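Local structure of hypothetical protein Atu0120 (Agrobacterium tumefaciens, 2I6H) at residues L30-A41 / F53-A64. The protein is of unknown function, an all-helical member of the bacterial DUF924 family. Numbering follows the deposited sequence.
Sequences LAADIVDFWKKA and FDNHFHDRFRDA
Phe37, its CG swung opposite the backbone N (chi1 166°), reaches across to 53-64, while Phe61, whose CG is instead anti to its carbonyl carbon (chi1 -58°), comes back to meet it. Segments 30-41 and 53-64 form an antiparallel helix pair, their axes approaching to 11.1 Å at 163°, with reciprocal knobs-into-holes packing: Phe37 fills the hole between His56, Phe57, Arg60 and Phe61, and Phe61 the one between Leu30, Asp33, Ile34 and Phe37. Both rings belong to an aromatic cluster completed by Trp38, Phe53, His56 and Phe57. Phe61 turns its edge to one face of Phe37, Phe61 CE2 lying 3.6 Å from Phe37 CG in a T-shaped pair. Phe37 in turn points its own edge at His56, Phe37 CE1 standing over the centre of the imidazole. Phe37 CZ meets Phe53 CE1 rim to rim at 3.5 Å. Trp38 CZ3 touches both Phe53 CZ and Phe57 CE2, each at 3.6 Å; the indole also stacks on Trp46, and Phe57 packs edge-to-face with Phe93 of helix 80-97. Both faces of Phe61 are covered, one by its neighbour Arg60 CB, the other by Ile34 CG1 in a CH-pi contact 3.5 Å from the ring centroid. Farther along, Leu30 CD2 rests on Ala64 CB. At the solvent-facing margin Arg60 is linked to Asp33 through two waters, both in the guanidinium plane: one donates to Asp33 O and accepts from Arg60 NH1, and the second accepts from Arg60 NH2 and donates to Asp33 OD2, both bonds of this second water 2.9 Å long.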
loop_
_atom_site.group_PDB
_atom_site.type_symbol
_atom_site.label_atom_id
_atom_site.label_comp_id
_atom_site.label_asym_id
_atom_site.label_seq_id
_atom_site.Cartn_x
_atom_site.Cartn_y
_atom_site.Cartn_z
ATOM N N LEU A 30 -4.892 -1.559 -29.714
ATOM C CA LEU A 30 -4.856 -2.570 -28.658
ATOM C C LEU A 30 -4.089 -2.057 -27.430
ATOM O O LEU A 30 -4.521 -2.287 -26.293
ATOM C CB LEU A 30 -4.222 -3.859 -29.198
ATOM C CG LEU A 30 -4.174 -5.053 -28.204
ATOM C CD1 LEU A 30 -5.584 -5.519 -27.799
ATOM C CD2 LEU A 30 -3.413 -6.177 -28.905
ATOM N N ALA A 31 -2.945 -1.410 -27.647
ATOM C CA ALA A 31 -2.175 -0.900 -26.496
ATOM C C ALA A 31 -3.001 0.135 -25.709
ATOM O O ALA A 31 -3.061 0.105 -24.469
ATOM C CB ALA A 31 -0.818 -0.296 -26.966
ATOM N N ALA A 32 -3.655 1.029 -26.435
ATOM C CA ALA A 32 -4.488 2.060 -25.799
ATOM C C ALA A 32 -5.679 1.419 -25.070
ATOM O O ALA A 32 -6.072 1.866 -23.986
ATOM C CB ALA A 32 -4.971 3.078 -26.832
ATOM N N ASP A 33 -6.275 0.412 -25.693
ATOM C CA ASP A 33 -7.359 -0.363 -25.040
ATOM C C ASP A 33 -6.918 -0.953 -23.715
ATOM O O ASP A 33 -7.705 -0.960 -22.766
ATOM C CB ASP A 33 -7.872 -1.516 -25.937
ATOM C CG ASP A 33 -8.642 -1.033 -27.173
ATOM O OD1 ASP A 33 -8.985 0.164 -27.246
ATOM O OD2 ASP A 33 -8.902 -1.888 -28.068
ATOM N N ILE A 34 -5.699 -1.521 -23.656
ATOM C CA ILE A 34 -5.223 -2.177 -22.425
ATOM C C ILE A 34 -5.115 -1.109 -21.334
ATOM O O ILE A 34 -5.583 -1.295 -20.189
ATOM C CB ILE A 34 -3.870 -2.912 -22.673
ATOM C CG1 ILE A 34 -4.134 -4.156 -23.550
ATOM C CG2 ILE A 34 -3.169 -3.237 -21.356
ATOM C CD1 ILE A 34 -2.851 -4.674 -24.255
ATOM N N VAL A 35 -4.496 0.012 -21.695
ATOM C CA VAL A 35 -4.278 1.085 -20.730
ATOM C C VAL A 35 -5.625 1.657 -20.256
ATOM O O VAL A 35 -5.843 1.821 -19.040
ATOM C CB VAL A 35 -3.322 2.180 -21.281
ATOM C CG1 VAL A 35 -3.239 3.373 -20.270
ATOM C CG2 VAL A 35 -1.892 1.569 -21.520
ATOM N N ASP A 36 -6.535 1.906 -21.201
ATOM C CA ASP A 36 -7.908 2.374 -20.863
ATOM C C ASP A 36 -8.618 1.414 -19.883
ATOM O O ASP A 36 -9.248 1.826 -18.917
ATOM C CB ASP A 36 -8.739 2.491 -22.137
ATOM C CG ASP A 36 -8.451 3.753 -22.914
ATOM O OD1 ASP A 36 -7.682 4.608 -22.411
ATOM O OD2 ASP A 36 -9.003 3.879 -24.022
ATOM N N PHE A 37 -8.552 0.125 -20.188
ATOM C CA PHE A 37 -9.110 -0.912 -19.310
ATOM C C PHE A 37 -8.513 -0.814 -17.877
ATOM O O PHE A 37 -9.236 -0.873 -16.880
ATOM C CB PHE A 37 -8.799 -2.280 -19.926
ATOM C CG PHE A 37 -9.011 -3.453 -18.978
ATOM C CD1 PHE A 37 -10.245 -4.100 -18.890
ATOM C CD2 PHE A 37 -7.953 -3.936 -18.200
ATOM C CE1 PHE A 37 -10.418 -5.197 -18.012
ATOM C CE2 PHE A 37 -8.132 -5.029 -17.313
ATOM C CZ PHE A 37 -9.353 -5.647 -17.231
ATOM N N TRP A 38 -7.192 -0.696 -17.803
ATOM C CA TRP A 38 -6.499 -0.600 -16.503
ATOM C C TRP A 38 -6.950 0.657 -15.727
ATOM O O TRP A 38 -7.252 0.584 -14.494
ATOM C CB TRP A 38 -5.000 -0.603 -16.727
ATOM C CG TRP A 38 -4.182 -1.042 -15.466
ATOM C CD1 TRP A 38 -3.376 -0.253 -14.694
ATOM C CD2 TRP A 38 -4.151 -2.345 -14.875
ATOM N NE1 TRP A 38 -2.830 -0.981 -13.660
ATOM C CE2 TRP A 38 -3.276 -2.273 -13.751
ATOM C CE3 TRP A 38 -4.764 -3.575 -15.192
ATOM C CZ2 TRP A 38 -3.016 -3.372 -12.928
ATOM C CZ3 TRP A 38 -4.484 -4.683 -14.383
ATOM C CH2 TRP A 38 -3.612 -4.572 -13.268
ATOM N N LYS A 39 -6.976 1.800 -16.412
ATOM C CA LYS A 39 -7.353 3.065 -15.753
ATOM C C LYS A 39 -8.794 2.987 -15.234
ATOM O O LYS A 39 -9.099 3.370 -14.093
ATOM C CB LYS A 39 -7.164 4.231 -16.725
ATOM C CG LYS A 39 -5.658 4.551 -17.035
ATOM C CD LYS A 39 -5.649 5.768 -18.001
ATOM C CE LYS A 39 -4.279 6.186 -18.453
ATOM N NZ LYS A 39 -4.285 7.222 -19.603
ATOM N N LYS A 40 -9.672 2.412 -16.051
ATOM C CA LYS A 40 -11.095 2.291 -15.678
ATOM C C LYS A 40 -11.274 1.394 -14.458
ATOM O O LYS A 40 -12.037 1.749 -13.536
ATOM C CB LYS A 40 -11.900 1.770 -16.850
ATOM C CG LYS A 40 -13.417 1.858 -16.638
ATOM C CD LYS A 40 -14.126 1.424 -17.934
ATOM C CE LYS A 40 -15.609 1.735 -17.884
ATOM N NZ LYS A 40 -16.314 0.943 -16.850
ATOM N N ALA A 41 -10.538 0.275 -14.413
ATOM C CA ALA A 41 -10.585 -0.664 -13.284
ATOM C C ALA A 41 -10.119 0.001 -11.985
ATOM O O ALA A 41 -10.805 -0.093 -10.964
ATOM C CB ALA A 41 -9.753 -1.933 -13.589
ATOM N N PHE A 53 -12.597 -9.766 -11.745
ATOM C CA PHE A 53 -11.632 -8.935 -12.456
ATOM C C PHE A 53 -10.626 -9.843 -13.207
ATOM O O PHE A 53 -10.293 -9.584 -14.367
ATOM C CB PHE A 53 -10.906 -7.996 -11.497
ATOM C CG PHE A 53 -9.837 -7.159 -12.182
ATOM C CD1 PHE A 53 -10.195 -6.181 -13.121
ATOM C CD2 PHE A 53 -8.486 -7.412 -11.935
ATOM C CE1 PHE A 53 -9.191 -5.437 -13.791
ATOM C CE2 PHE A 53 -7.486 -6.661 -12.576
ATOM C CZ PHE A 53 -7.846 -5.677 -13.509
ATOM N N ASP A 54 -10.195 -10.936 -12.565
ATOM C CA ASP A 54 -9.252 -11.848 -13.227
ATOM C C ASP A 54 -9.881 -12.361 -14.529
ATOM O O ASP A 54 -9.247 -12.383 -15.604
ATOM C CB ASP A 54 -8.937 -13.041 -12.313
ATOM C CG ASP A 54 -8.184 -12.641 -11.037
ATOM O OD1 ASP A 54 -7.627 -11.528 -10.953
ATOM O OD2 ASP A 54 -8.136 -13.465 -10.101
ATOM N N ASN A 55 -11.141 -12.781 -14.417
ATOM C CA ASN A 55 -11.929 -13.290 -15.560
ATOM C C ASN A 55 -12.007 -12.251 -16.666
ATOM O O ASN A 55 -11.830 -12.539 -17.868
ATOM C CB ASN A 55 -13.372 -13.583 -15.117
ATOM C CG ASN A 55 -13.600 -15.031 -14.746
ATOM O OD1 ASN A 55 -12.816 -15.625 -14.031
ATOM N ND2 ASN A 55 -14.719 -15.589 -15.199
ATOM N N HIS A 56 -12.329 -11.034 -16.260
ATOM C CA HIS A 56 -12.511 -9.966 -17.181
ATOM C C HIS A 56 -11.198 -9.650 -17.954
ATOM O O HIS A 56 -11.198 -9.483 -19.187
ATOM C CB HIS A 56 -13.028 -8.762 -16.362
ATOM C CG HIS A 56 -13.402 -7.573 -17.180
ATOM N ND1 HIS A 56 -13.689 -6.350 -16.610
ATOM C CD2 HIS A 56 -13.552 -7.413 -18.522
ATOM C CE1 HIS A 56 -14.004 -5.488 -17.564
ATOM N NE2 HIS A 56 -13.916 -6.104 -18.734
ATOM N N PHE A 57 -10.103 -9.545 -17.213
ATOM C CA PHE A 57 -8.778 -9.238 -17.775
ATOM C C PHE A 57 -8.438 -10.356 -18.777
ATOM O O PHE A 57 -7.998 -10.106 -19.894
ATOM C CB PHE A 57 -7.800 -9.195 -16.601
ATOM C CG PHE A 57 -6.490 -8.505 -16.872
ATOM C CD1 PHE A 57 -6.207 -7.890 -18.102
ATOM C CD2 PHE A 57 -5.521 -8.476 -15.850
ATOM C CE1 PHE A 57 -4.958 -7.264 -18.328
ATOM C CE2 PHE A 57 -4.299 -7.854 -16.064
ATOM C CZ PHE A 57 -4.015 -7.252 -17.311
ATOM N N HIS A 58 -8.687 -11.592 -18.385
ATOM C CA HIS A 58 -8.399 -12.726 -19.278
ATOM C C HIS A 58 -9.262 -12.710 -20.567
ATOM O O HIS A 58 -8.735 -12.921 -21.683
ATOM C CB HIS A 58 -8.608 -14.037 -18.518
ATOM C CG HIS A 58 -8.226 -15.250 -19.301
ATOM N ND1 HIS A 58 -9.079 -15.842 -20.208
ATOM C CD2 HIS A 58 -7.069 -15.964 -19.338
ATOM C CE1 HIS A 58 -8.475 -16.891 -20.750
ATOM N NE2 HIS A 58 -7.253 -16.980 -20.242
ATOM N N ASP A 59 -10.572 -12.464 -20.410
ATOM C CA ASP A 59 -11.472 -12.373 -21.559
ATOM C C ASP A 59 -10.993 -11.335 -22.578
ATOM O O ASP A 59 -11.002 -11.599 -23.793
ATOM C CB ASP A 59 -12.908 -12.076 -21.101
ATOM C CG ASP A 59 -13.910 -12.011 -22.261
ATOM O OD1 ASP A 59 -13.875 -12.869 -23.166
ATOM O OD2 ASP A 59 -14.774 -11.106 -22.245
ATOM N N ARG A 60 -10.577 -10.171 -22.099
ATOM C CA ARG A 60 -10.111 -9.078 -22.976
ATOM C C ARG A 60 -8.741 -9.388 -23.631
ATOM O O ARG A 60 -8.587 -9.220 -24.850
ATOM C CB ARG A 60 -10.008 -7.755 -22.192
ATOM C CG ARG A 60 -11.363 -7.137 -21.754
ATOM C CD ARG A 60 -12.208 -6.531 -22.869
ATOM N NE ARG A 60 -11.506 -5.675 -23.823
ATOM C CZ ARG A 60 -11.340 -4.351 -23.743
ATOM N NH1 ARG A 60 -11.800 -3.642 -22.715
ATOM N NH2 ARG A 60 -10.700 -3.720 -24.732
ATOM N N PHE A 61 -7.768 -9.785 -22.815
ATOM C CA PHE A 61 -6.358 -9.621 -23.187
ATOM C C PHE A 61 -5.487 -10.870 -23.169
ATOM O O PHE A 61 -4.263 -10.762 -23.283
ATOM C CB PHE A 61 -5.729 -8.429 -22.426
ATOM C CG PHE A 61 -6.446 -7.126 -22.669
ATOM C CD1 PHE A 61 -6.690 -6.681 -23.986
ATOM C CD2 PHE A 61 -6.893 -6.348 -21.592
ATOM C CE1 PHE A 61 -7.394 -5.475 -24.242
ATOM C CE2 PHE A 61 -7.573 -5.145 -21.804
ATOM C CZ PHE A 61 -7.831 -4.698 -23.143
ATOM N N ARG A 62 -6.104 -12.061 -23.043
ATOM C CA ARG A 62 -5.295 -13.290 -23.156
ATOM C C ARG A 62 -4.478 -13.296 -24.454
ATOM O O ARG A 62 -3.282 -13.556 -24.422
ATOM C CB ARG A 62 -6.141 -14.573 -23.047
ATOM C CG ARG A 62 -5.311 -15.840 -23.212
ATOM C CD ARG A 62 -5.378 -16.334 -24.663
ATOM N NE ARG A 62 -4.571 -17.555 -24.838
ATOM C CZ ARG A 62 -3.824 -17.828 -25.904
ATOM N NH1 ARG A 62 -3.101 -18.951 -25.917
ATOM N NH2 ARG A 62 -3.797 -17.008 -26.966
ATOM N N ASP A 63 -5.115 -13.014 -25.596
ATOM C CA ASP A 63 -4.386 -13.060 -26.886
ATOM C C ASP A 63 -3.228 -12.066 -26.915
ATOM O O ASP A 63 -2.142 -12.387 -27.411
ATOM C CB ASP A 63 -5.337 -12.830 -28.075
ATOM C CG ASP A 63 -6.214 -14.027 -28.347
ATOM O OD1 ASP A 63 -5.937 -15.135 -27.794
ATOM O OD2 ASP A 63 -7.203 -13.863 -29.094
ATOM N N ALA A 64 -3.488 -10.865 -26.386
ATOM C CA ALA A 64 -2.471 -9.827 -26.296
ATOM C C ALA A 64 -1.283 -10.302 -25.456
ATOM O O ALA A 64 -0.112 -10.058 -25.843
ATOM C CB ALA A 64 -3.063 -8.550 -25.738
HETATM O O HOH W 1 -10.423 -0.816 -23.069
HETATM O O HOH W 2 -9.526 -4.559 -27.274
#